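Local coordinates for protein designed CISK-PX domain (PDB 4OXW) that probably binds phosphoinositide membrane lipids, as the natural CISK PX domain does, and is a computationally designed version of that fold, at residues Q56-E61 / A102-V107; D47-H52 / P67-I72; P60-E65 / V96-L101. All blocks are in the same frame, centred on the assembly; numbering follows the deposited sequence.

Interaction 1 (Q56-E61 / A102-V107)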
loop_
_atom_site.group_PDB
_atom_site.type_symbol
_atom_site.label_atom_id
_atom_site.label_comp_id
_atom_site.label_asym_id
_atom_site.label_seq_id
_atom_site.Cartn_x
_atom_site.Cartn_y
_atom_site.Cartn_z
ATOM N N GLN A 56 2.435 -13.581 -1.382
ATOM C CA GLN A 56 1.701 -14.577 -2.133
ATOM C C GLN A 56 2.491 -15.888 -2.184
ATOM O O GLN A 56 1.908 -16.975 -2.223
ATOM C CB GLN A 56 1.475 -14.021 -3.518
ATOM C CG GLN A 56 0.630 -14.826 -4.455
ATOM C CD GLN A 56 0.300 -14.017 -5.685
ATOM O OE1 GLN A 56 1.177 -13.673 -6.475
ATOM N NE2 GLN A 56 -0.970 -13.684 -5.839
ATOM N N GLN A 57 3.810 -15.797 -2.167
ATOM C CA GLN A 57 4.641 -17.004 -2.132
ATOM C C GLN A 57 4.493 -17.737 -0.796
ATOM O O GLN A 57 4.480 -18.961 -0.770
ATOM C CB GLN A 57 6.100 -16.682 -2.426
ATOM C CG GLN A 57 6.340 -16.345 -3.892
ATOM C CD GLN A 57 7.553 -15.446 -4.151
ATOM O OE1 GLN A 57 8.447 -15.297 -3.307
ATOM N NE2 GLN A 57 7.584 -14.840 -5.339
ATOM N N ARG A 58 4.330 -16.996 0.295
ATOM C CA ARG A 58 4.276 -17.573 1.623
ATOM C C ARG A 58 2.869 -18.045 1.982
ATOM O O ARG A 58 2.686 -19.122 2.577
ATOM C CB ARG A 58 4.734 -16.536 2.651
ATOM C CG ARG A 58 6.206 -16.157 2.598
ATOM C CD ARG A 58 6.537 -15.217 3.756
ATOM N NE ARG A 58 7.915 -14.732 3.754
ATOM C CZ ARG A 58 8.497 -14.123 4.787
ATOM N NH1 ARG A 58 7.829 -13.923 5.918
ATOM N NH2 ARG A 58 9.759 -13.712 4.696
ATOM N N TYR A 59 1.866 -17.255 1.600
ATOM C CA TYR A 59 0.497 -17.443 2.041
ATOM C C TYR A 59 -0.486 -17.217 0.909
ATOM O O TYR A 59 -1.362 -16.366 1.023
ATOM C CB TYR A 59 0.178 -16.460 3.158
ATOM C CG TYR A 59 0.974 -16.642 4.431
ATOM C CD1 TYR A 59 0.637 -17.654 5.323
ATOM C CD2 TYR A 59 2.050 -15.795 4.763
ATOM C CE1 TYR A 59 1.332 -17.838 6.501
ATOM C CE2 TYR A 59 2.769 -15.992 5.942
ATOM C CZ TYR A 59 2.390 -17.011 6.806
ATOM O OH TYR A 59 3.057 -17.241 7.989
ATOM N N PRO A 60 -0.385 -17.998 -0.169
ATOM C CA PRO A 60 -1.248 -17.832 -1.345
ATOM C C PRO A 60 -2.739 -17.930 -1.047
ATOM O O PRO A 60 -3.557 -17.292 -1.721
ATOM C CB PRO A 60 -0.787 -18.932 -2.301
ATOM C CG PRO A 60 -0.054 -19.923 -1.416
ATOM C CD PRO A 60 0.570 -19.111 -0.336
ATOM N N GLU A 61 -3.107 -18.668 -0.009
ATOM C CA GLU A 61 -4.513 -18.771 0.394
ATOM C C GLU A 61 -5.086 -17.521 1.014
ATOM O O GLU A 61 -6.303 -17.378 1.060
ATOM C CB GLU A 61 -4.675 -19.875 1.455
ATOM C CG GLU A 61 -4.220 -21.247 0.984
ATOM C CD GLU A 61 -2.725 -21.471 1.033
ATOM O OE1 GLU A 61 -1.924 -20.592 1.419
ATOM O OE2 GLU A 61 -2.330 -22.597 0.679
ATOM N N ALA A 102 -0.453 -9.903 9.440
ATOM C CA ALA A 102 -0.140 -8.686 10.199
ATOM C C ALA A 102 1.162 -8.828 10.988
ATOM O O ALA A 102 1.888 -7.838 11.228
ATOM C CB ALA A 102 -1.295 -8.347 11.142
ATOM N N ASN A 103 1.471 -10.066 11.384
ATOM C CA ASN A 103 2.662 -10.360 12.154
ATOM C C ASN A 103 3.836 -10.860 11.359
ATOM O O ASN A 103 4.927 -11.101 11.895
ATOM C CB ASN A 103 2.296 -11.349 13.273
ATOM C CG ASN A 103 1.382 -10.725 14.298
ATOM O OD1 ASN A 103 0.197 -11.061 14.400
ATOM N ND2 ASN A 103 1.908 -9.762 15.028
ATOM N N ASP A 104 3.635 -11.003 10.058
ATOM C CA ASP A 104 4.695 -11.400 9.205
ATOM C C ASP A 104 5.731 -10.281 9.065
ATOM O O ASP A 104 5.375 -9.101 9.003
ATOM C CB ASP A 104 4.135 -11.833 7.855
ATOM C CG ASP A 104 5.181 -12.390 6.960
ATOM O OD1 ASP A 104 5.236 -13.619 6.831
ATOM O OD2 ASP A 104 5.972 -11.613 6.387
ATOM N N GLU A 105 7.006 -10.656 9.072
ATOM C CA GLU A 105 8.094 -9.697 9.063
ATOM C C GLU A 105 8.014 -8.725 7.849
ATOM O O GLU A 105 8.418 -7.561 7.952
ATOM C CB GLU A 105 9.440 -10.412 9.073
ATOM C CG GLU A 105 9.753 -11.045 10.426
ATOM C CD GLU A 105 10.904 -12.044 10.386
ATOM O OE1 GLU A 105 11.771 -11.945 9.482
ATOM O OE2 GLU A 105 10.937 -12.927 11.276
ATOM N N LEU A 106 7.517 -9.221 6.735
ATOM C CA LEU A 106 7.397 -8.372 5.527
ATOM C C LEU A 106 6.415 -7.279 5.777
ATOM O O LEU A 106 6.629 -6.134 5.393
ATOM C CB LEU A 106 6.950 -9.183 4.317
ATOM C CG LEU A 106 7.993 -10.140 3.782
ATOM C CD1 LEU A 106 7.342 -11.145 2.855
ATOM C CD2 LEU A 106 9.094 -9.369 3.101
ATOM N N VAL A 107 5.293 -7.633 6.379
ATOM C CA VAL A 107 4.251 -6.669 6.606
ATOM C C VAL A 107 4.656 -5.703 7.691
ATOM O O VAL A 107 4.423 -4.509 7.586
ATOM C CB VAL A 107 2.947 -7.388 6.958
ATOM C CG1 VAL A 107 1.874 -6.364 7.338
ATOM C CG2 VAL A 107 2.516 -8.245 5.763
#
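D104 OD1 receives R58 NH1 at 2.8 Å, a salt bridge joining the end of helix 45-58 to an N-cap at the start of helix 105-112 in the helical part of the PX fold. The N-H points imperfectly at the oxygen, with an angle of 138° at the hydrogen, and it arrives on the syn side of the carboxylate; the two flat groups are turned 59° apart. OD2 of D104 is occupied differently: L106 N donates to it at 2.9 Å from the anti side, the capping bond. Chi1 of -174° sets CG of D104 anti to the backbone N, and the two oxygens then divide the work, OD1 to the arginine and OD2 to the helix start. The ring of Y59 brings its edge to the same OD1, CE2 lying 3.5 Å from OD1 of D104. In place of D104, an alanine is likely to leave the R58 guanidinium without its charged mate and L106 N without its side-chain acceptor. R58, extended from CG to NE, is also covered by L106. The methyl CD1 of L106 sits over the centre of one guanidinium face, 3.7 Å from R58 CZ.

Interaction 2 (D47-H52 / P67-I72); sequences DFYWLH and PPKKWI
K69 leaves the loop after helix 45-58 with its CB directed at Y49 on that helix, and from CG onward each atom of its chain lies near an atom of the tyrosine. CB itself remains distant, 5.5 Å from CE1 of Y49. CG and CD are the first to touch: each lies 4.0 Å from Y49 CE1, so the middle of the lysine packs on one ring carbon. A bend at chi3 (-75°) then turns the chain along the tyrosine, bringing CE to 4.0 Å from Y49 OH. At the tip, NZ donates a hydrogen bond to Y49 OH across 3.2 Å, and the same nitrogen is 3.9 Å from CZ of Y49. The ammonium therefore addresses the phenol end, while the aliphatic stem packs against CE1. Y49 meets it by holding CG anti to its own backbone N, chi1 -173°, which sends the ring outward from the helix.

Only 96 Å² is buried between the segments, as expected of one long polar chain meeting one ring at the surface. The backbone next to K69 is fixed elsewhere: P67 O accepts from Y45 OH, and P68 O from R84 NH2 of helix 78-96. Running from V63 to K69, the sequence VPELPPK fits the proline-rich ΨPxxPxK motif of PX domains, whose loop in relatives borders the phosphoinositide pocket; K69 is the closing lysine of that motif.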
loop_
_atom_site.group_PDB
_atom_site.type_symbol
_atom_site.label_atom_id
_atom_site.label_comp_id
_atom_site.label_asym_id
_atom_site.label_seq_id
_atom_site.Cartn_x
_atom_site.Cartn_y
_atom_site.Cartn_z
ATOM N N ASP A 47 6.104 -0.713 -4.341
ATOM C CA ASP A 47 6.341 -1.312 -3.003
ATOM C C ASP A 47 5.243 -2.320 -2.644
ATOM O O ASP A 47 5.515 -3.440 -2.150
ATOM C CB ASP A 47 6.461 -0.284 -1.924
ATOM C CG ASP A 47 7.584 0.723 -2.165
ATOM O OD1 ASP A 47 8.662 0.294 -2.596
ATOM O OD2 ASP A 47 7.382 1.886 -1.784
ATOM N N PHE A 48 3.996 -1.938 -2.842
ATOM C CA PHE A 48 2.870 -2.834 -2.650
ATOM C C PHE A 48 2.962 -4.067 -3.534
ATOM O O PHE A 48 2.663 -5.168 -3.102
ATOM C CB PHE A 48 1.530 -2.201 -2.973
ATOM C CG PHE A 48 1.017 -1.214 -1.966
ATOM C CD1 PHE A 48 0.094 -1.622 -0.994
ATOM C CD2 PHE A 48 1.360 0.124 -2.018
ATOM C CE1 PHE A 48 -0.428 -0.693 -0.107
ATOM C CE2 PHE A 48 0.840 1.058 -1.120
ATOM C CZ PHE A 48 -0.073 0.640 -0.165
ATOM N N TYR A 49 3.413 -3.892 -4.777
ATOM C CA TYR A 49 3.517 -5.000 -5.720
ATOM C C TYR A 49 4.579 -6.024 -5.271
ATOM O O TYR A 49 4.320 -7.224 -5.312
ATOM C CB TYR A 49 3.867 -4.442 -7.093
ATOM C CG TYR A 49 3.854 -5.471 -8.200
ATOM C CD1 TYR A 49 2.696 -5.733 -8.919
ATOM C CD2 TYR A 49 5.010 -6.130 -8.534
ATOM C CE1 TYR A 49 2.684 -6.684 -9.921
ATOM C CE2 TYR A 49 5.017 -7.058 -9.546
ATOM C CZ TYR A 49 3.861 -7.329 -10.228
ATOM O OH TYR A 49 3.911 -8.258 -11.244
ATOM N N TRP A 50 5.730 -5.534 -4.826
ATOM C CA TRP A 50 6.784 -6.390 -4.285
ATOM C C TRP A 50 6.281 -7.138 -3.035
ATOM O O TRP A 50 6.468 -8.370 -2.947
ATOM C CB TRP A 50 8.052 -5.592 -3.967
ATOM C CG TRP A 50 9.280 -6.468 -3.749
ATOM C CD1 TRP A 50 10.154 -6.912 -4.700
ATOM C CD2 TRP A 50 9.734 -6.989 -2.509
ATOM N NE1 TRP A 50 11.130 -7.699 -4.114
ATOM C CE2 TRP A 50 10.908 -7.748 -2.769
ATOM C CE3 TRP A 50 9.270 -6.901 -1.204
ATOM C CZ2 TRP A 50 11.599 -8.406 -1.772
ATOM C CZ3 TRP A 50 9.967 -7.534 -0.212
ATOM C CH2 TRP A 50 11.122 -8.289 -0.501
ATOM N N LEU A 51 5.638 -6.419 -2.103
ATOM C CA LEU A 51 5.080 -7.037 -0.897
ATOM C C LEU A 51 4.134 -8.177 -1.310
ATOM O O LEU A 51 4.192 -9.304 -0.789
ATOM C CB LEU A 51 4.304 -6.006 -0.080
ATOM C CG LEU A 51 3.529 -6.626 1.068
ATOM C CD1 LEU A 51 4.509 -7.132 2.121
ATOM C CD2 LEU A 51 2.588 -5.596 1.649
ATOM N N HIS A 52 3.245 -7.888 -2.261
ATOM C CA HIS A 52 2.263 -8.843 -2.701
ATOM C C HIS A 52 2.895 -10.102 -3.262
ATOM O O HIS A 52 2.508 -11.217 -2.918
ATOM C CB HIS A 52 1.465 -8.207 -3.800
ATOM C CG HIS A 52 0.388 -9.075 -4.331
ATOM N ND1 HIS A 52 -0.717 -9.426 -3.579
ATOM C CD2 HIS A 52 0.226 -9.649 -5.542
ATOM C CE1 HIS A 52 -1.511 -10.177 -4.314
ATOM N NE2 HIS A 52 -0.957 -10.335 -5.504
ATOM N N PRO A 67 -4.656 -4.392 -6.482
ATOM C CA PRO A 67 -5.046 -3.535 -7.629
ATOM C C PRO A 67 -4.076 -3.678 -8.798
ATOM O O PRO A 67 -2.873 -3.873 -8.613
ATOM C CB PRO A 67 -5.009 -2.118 -7.032
ATOM C CG PRO A 67 -5.277 -2.344 -5.608
ATOM C CD PRO A 67 -4.622 -3.633 -5.227
ATOM N N PRO A 68 -4.594 -3.624 -10.014
ATOM C CA PRO A 68 -3.802 -3.987 -11.171
ATOM C C PRO A 68 -2.723 -2.998 -11.613
ATOM O O PRO A 68 -2.778 -1.779 -11.327
ATOM C CB PRO A 68 -4.861 -4.100 -12.280
ATOM C CG PRO A 68 -5.912 -3.183 -11.888
ATOM C CD PRO A 68 -5.954 -3.196 -10.375
ATOM N N LYS A 69 -1.766 -3.521 -12.380
ATOM C CA LYS A 69 -0.796 -2.699 -13.072
ATOM C C LYS A 69 -1.514 -1.926 -14.167
ATOM O O LYS A 69 -2.464 -2.422 -14.762
ATOM C CB LYS A 69 0.333 -3.530 -13.713
ATOM C CG LYS A 69 1.261 -4.170 -12.708
ATOM C CD LYS A 69 2.485 -4.757 -13.387
ATOM C CE LYS A 69 2.157 -6.051 -14.107
ATOM N NZ LYS A 69 3.327 -6.989 -14.114
ATOM N N LYS A 70 -1.029 -0.706 -14.384
ATOM C CA LYS A 70 -1.639 0.207 -15.359
ATOM C C LYS A 70 -0.558 0.999 -16.030
ATOM O O LYS A 70 0.451 1.323 -15.442
ATOM C CB LYS A 70 -2.600 1.202 -14.684
ATOM C CG LYS A 70 -3.807 0.548 -13.981
ATOM C CD LYS A 70 -4.762 1.538 -13.318
ATOM C CE LYS A 70 -5.585 2.259 -14.362
ATOM N NZ LYS A 70 -6.391 1.383 -15.277
ATOM N N TRP A 71 -0.784 1.322 -17.286
ATOM C CA TRP A 71 -0.049 2.385 -17.934
ATOM C C TRP A 71 -0.728 3.704 -17.470
ATOM O O TRP A 71 -1.926 3.985 -17.724
ATOM C CB TRP A 71 -0.165 2.222 -19.454
ATOM C CG TRP A 71 0.259 3.434 -20.243
ATOM C CD1 TRP A 71 1.528 3.892 -20.416
ATOM C CD2 TRP A 71 -0.596 4.296 -21.011
ATOM N NE1 TRP A 71 1.514 5.015 -21.237
ATOM C CE2 TRP A 71 0.224 5.282 -21.601
ATOM C CE3 TRP A 71 -1.978 4.346 -21.240
ATOM C CZ2 TRP A 71 -0.305 6.287 -22.421
ATOM C CZ3 TRP A 71 -2.487 5.362 -22.017
ATOM C CH2 TRP A 71 -1.652 6.303 -22.601
ATOM N N ILE A 72 -0.002 4.514 -16.779
ATOM C CA ILE A 72 -0.573 5.789 -16.248
ATOM C C ILE A 72 0.271 6.870 -16.849
ATOM O O ILE A 72 1.441 6.926 -16.560
ATOM C CB ILE A 72 -0.504 5.900 -14.698
ATOM C CG1 ILE A 72 -1.021 4.618 -14.075
ATOM C CG2 ILE A 72 -1.294 7.118 -14.166
ATOM C CD1 ILE A 72 -1.289 4.715 -12.619
#

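Interaction 3 (P60-E65 / V96-L101)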
loop_
_atom_site.group_PDB
_atom_site.type_symbol
_atom_site.label_atom_id
_atom_site.label_comp_id
_atom_site.label_asym_id
_atom_site.label_seq_id
_atom_site.Cartn_x
_atom_site.Cartn_y
_atom_site.Cartn_z
ATOM N N PRO A 60 -0.385 -17.998 -0.169
ATOM C CA PRO A 60 -1.248 -17.832 -1.345
ATOM C C PRO A 60 -2.739 -17.930 -1.047
ATOM O O PRO A 60 -3.557 -17.292 -1.721
ATOM C CB PRO A 60 -0.787 -18.932 -2.301
ATOM C CG PRO A 60 -0.054 -19.923 -1.416
ATOM C CD PRO A 60 0.570 -19.111 -0.336
ATOM N N GLU A 61 -3.107 -18.668 -0.009
ATOM C CA GLU A 61 -4.513 -18.771 0.394
ATOM C C GLU A 61 -5.086 -17.521 1.014
ATOM O O GLU A 61 -6.303 -17.378 1.060
ATOM C CB GLU A 61 -4.675 -19.875 1.455
ATOM C CG GLU A 61 -4.220 -21.247 0.984
ATOM C CD GLU A 61 -2.725 -21.471 1.033
ATOM O OE1 GLU A 61 -1.924 -20.592 1.419
ATOM O OE2 GLU A 61 -2.330 -22.597 0.679
ATOM N N LEU A 62 -4.239 -16.676 1.597
ATOM C CA LEU A 62 -4.740 -15.576 2.387
ATOM C C LEU A 62 -4.606 -14.209 1.743
ATOM O O LEU A 62 -5.269 -13.264 2.164
ATOM C CB LEU A 62 -3.992 -15.497 3.707
ATOM C CG LEU A 62 -4.049 -16.771 4.535
ATOM C CD1 LEU A 62 -3.283 -16.472 5.824
ATOM C CD2 LEU A 62 -5.520 -17.123 4.770
ATOM N N VAL A 63 -3.715 -14.094 0.787
ATOM C CA VAL A 63 -3.439 -12.765 0.206
ATOM C C VAL A 63 -4.595 -12.368 -0.702
ATOM O O VAL A 63 -4.990 -13.134 -1.599
ATOM C CB VAL A 63 -2.102 -12.733 -0.547
ATOM C CG1 VAL A 63 -1.849 -11.353 -1.147
ATOM C CG2 VAL A 63 -0.933 -13.063 0.369
ATOM N N PRO A 64 -5.148 -11.170 -0.488
ATOM C CA PRO A 64 -6.202 -10.648 -1.339
ATOM C C PRO A 64 -5.687 -10.223 -2.722
ATOM O O PRO A 64 -4.484 -10.152 -2.956
ATOM C CB PRO A 64 -6.703 -9.424 -0.576
ATOM C CG PRO A 64 -5.614 -9.022 0.310
ATOM C CD PRO A 64 -4.807 -10.247 0.608
ATOM N N GLU A 65 -6.625 -9.912 -3.595
ATOM C CA GLU A 65 -6.338 -9.369 -4.897
ATOM C C GLU A 65 -5.687 -7.968 -4.810
ATOM O O GLU A 65 -6.210 -7.078 -4.166
ATOM C CB GLU A 65 -7.658 -9.273 -5.660
ATOM C CG GLU A 65 -7.472 -8.824 -7.093
ATOM C CD GLU A 65 -8.786 -8.483 -7.785
ATOM O OE1 GLU A 65 -9.844 -8.451 -7.098
ATOM O OE2 GLU A 65 -8.740 -8.247 -9.019
ATOM N N VAL A 96 -4.050 -6.733 7.032
ATOM C CA VAL A 96 -3.832 -6.552 8.463
ATOM C C VAL A 96 -4.984 -7.215 9.247
ATOM O O VAL A 96 -4.848 -7.450 10.454
ATOM C CB VAL A 96 -3.684 -5.074 8.792
ATOM C CG1 VAL A 96 -3.828 -4.765 10.269
ATOM C CG2 VAL A 96 -2.307 -4.653 8.285
ATOM N N SER A 97 -6.071 -7.523 8.544
ATOM C CA SER A 97 -7.201 -8.258 9.150
ATOM C C SER A 97 -6.844 -9.722 9.431
ATOM O O SER A 97 -7.557 -10.381 10.192
ATOM C CB SER A 97 -8.454 -8.189 8.264
ATOM O OG SER A 97 -8.403 -9.239 7.292
ATOM N N HIS A 98 -5.780 -10.249 8.823
ATOM C CA HIS A 98 -5.304 -11.605 9.102
ATOM C C HIS A 98 -4.163 -11.527 10.055
ATOM O O HIS A 98 -3.060 -11.145 9.678
ATOM C CB HIS A 98 -4.775 -12.333 7.871
ATOM C CG HIS A 98 -5.817 -12.671 6.860
ATOM N ND1 HIS A 98 -6.217 -11.791 5.876
ATOM C CD2 HIS A 98 -6.531 -13.807 6.663
ATOM C CE1 HIS A 98 -7.144 -12.362 5.126
ATOM N NE2 HIS A 98 -7.352 -13.584 5.583
ATOM N N PRO A 99 -4.395 -11.931 11.305
ATOM C CA PRO A 99 -3.314 -11.950 12.270
ATOM C C PRO A 99 -1.972 -12.504 11.770
ATOM O O PRO A 99 -0.940 -11.904 12.019
ATOM C CB PRO A 99 -3.883 -12.833 13.391
ATOM C CG PRO A 99 -5.351 -12.586 13.338
ATOM C CD PRO A 99 -5.674 -12.378 11.884
ATOM N N VAL A 100 -1.973 -13.635 11.056
ATOM C CA VAL A 100 -0.757 -14.255 10.559
ATOM C C VAL A 100 0.034 -13.343 9.572
ATOM O O VAL A 100 1.251 -13.294 9.573
ATOM C CB VAL A 100 -1.081 -15.597 9.858
ATOM C CG1 VAL A 100 0.151 -16.145 9.171
ATOM C CG2 VAL A 100 -1.594 -16.624 10.872
ATOM N N LEU A 101 -0.691 -12.631 8.726
ATOM C CA LEU A 101 -0.047 -11.670 7.821
ATOM C C LEU A 101 0.386 -10.406 8.554
ATOM O O LEU A 101 1.474 -9.903 8.303
ATOM C CB LEU A 101 -1.006 -11.270 6.697
ATOM C CG LEU A 101 -1.520 -12.424 5.831
ATOM C CD1 LEU A 101 -2.445 -11.920 4.756
ATOM C CD2 LEU A 101 -0.382 -13.190 5.218
#
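L62 meets both H98 and L101, and these three residues account for most of the 224 Å² buried between the loop after helix 45-58 and the turn into helix 99-102. L62 gives up 90 Å², L101 51 Å² and H98 46 Å².

The leucine works with two parts of its side chain. Its CB lies above one face of the H98 imidazole, displaced toward the rim of the ring, while its methyl CD2 comes to 3.9 Å from H98 CD2. Chi2 at -178° extends the other methyl, CD1, away from CA, and it is the bent branch, CD2, that meets the imidazole. The backbone of L62 joins in as well: its carbonyl O is 3.6 Å from H98 CE1, a polar approach to a ring carbon with no hydrogen bond across the contact.

L101 touches the base of L62, its CD1 being 4.0 Å from L62 CB and 4.1 Å from L62 O. Apolar carbon thus supports L62 on a second front, and L101, buried where L62 is only partly covered, ties the contact to the interior; Y59 also packs on L101.

H98 stands at the N-cap position of helix 99-102, yet the polar atom ND1 of its ring turns back along the chain to hydrogen-bond R94 O. This bond probably helps to hold the ring in the orientation whose face receives L62, and S97 OG bonds to the same carbonyl oxygen. On the loop side, V63 points away from the turn and packs on Y91, H52 and L55. V63 and P64 open the ΨPxxPxK sequence of PX domains, so this leucine-histidine packing joins the loop just before that motif to the short helix following helix 78-96 in the PX fold.

In the fold
Interactions 1 and 3 are neighbours, with centres about 7 Å apart, and share P60 and E61; both are partly buried and join the end of helix 45-58 or its following loop to the short C-terminal helices. Y59 links them, since CD2 of Y59 lies 3.6 Å from CD2 of L101. Their chemistry differs: 56-61/102-107 rests on a salt bridge with a helix cap, whereas 60-65/96-101 is mostly apolar packing without a cross-contact hydrogen bond. Interaction 2, about 17 Å between centres from interaction 3, is a surface contact made by one lysine and one tyrosine. It shares helix 45-58 with interaction 1, and L106 packing on W50 and L51 connects the two.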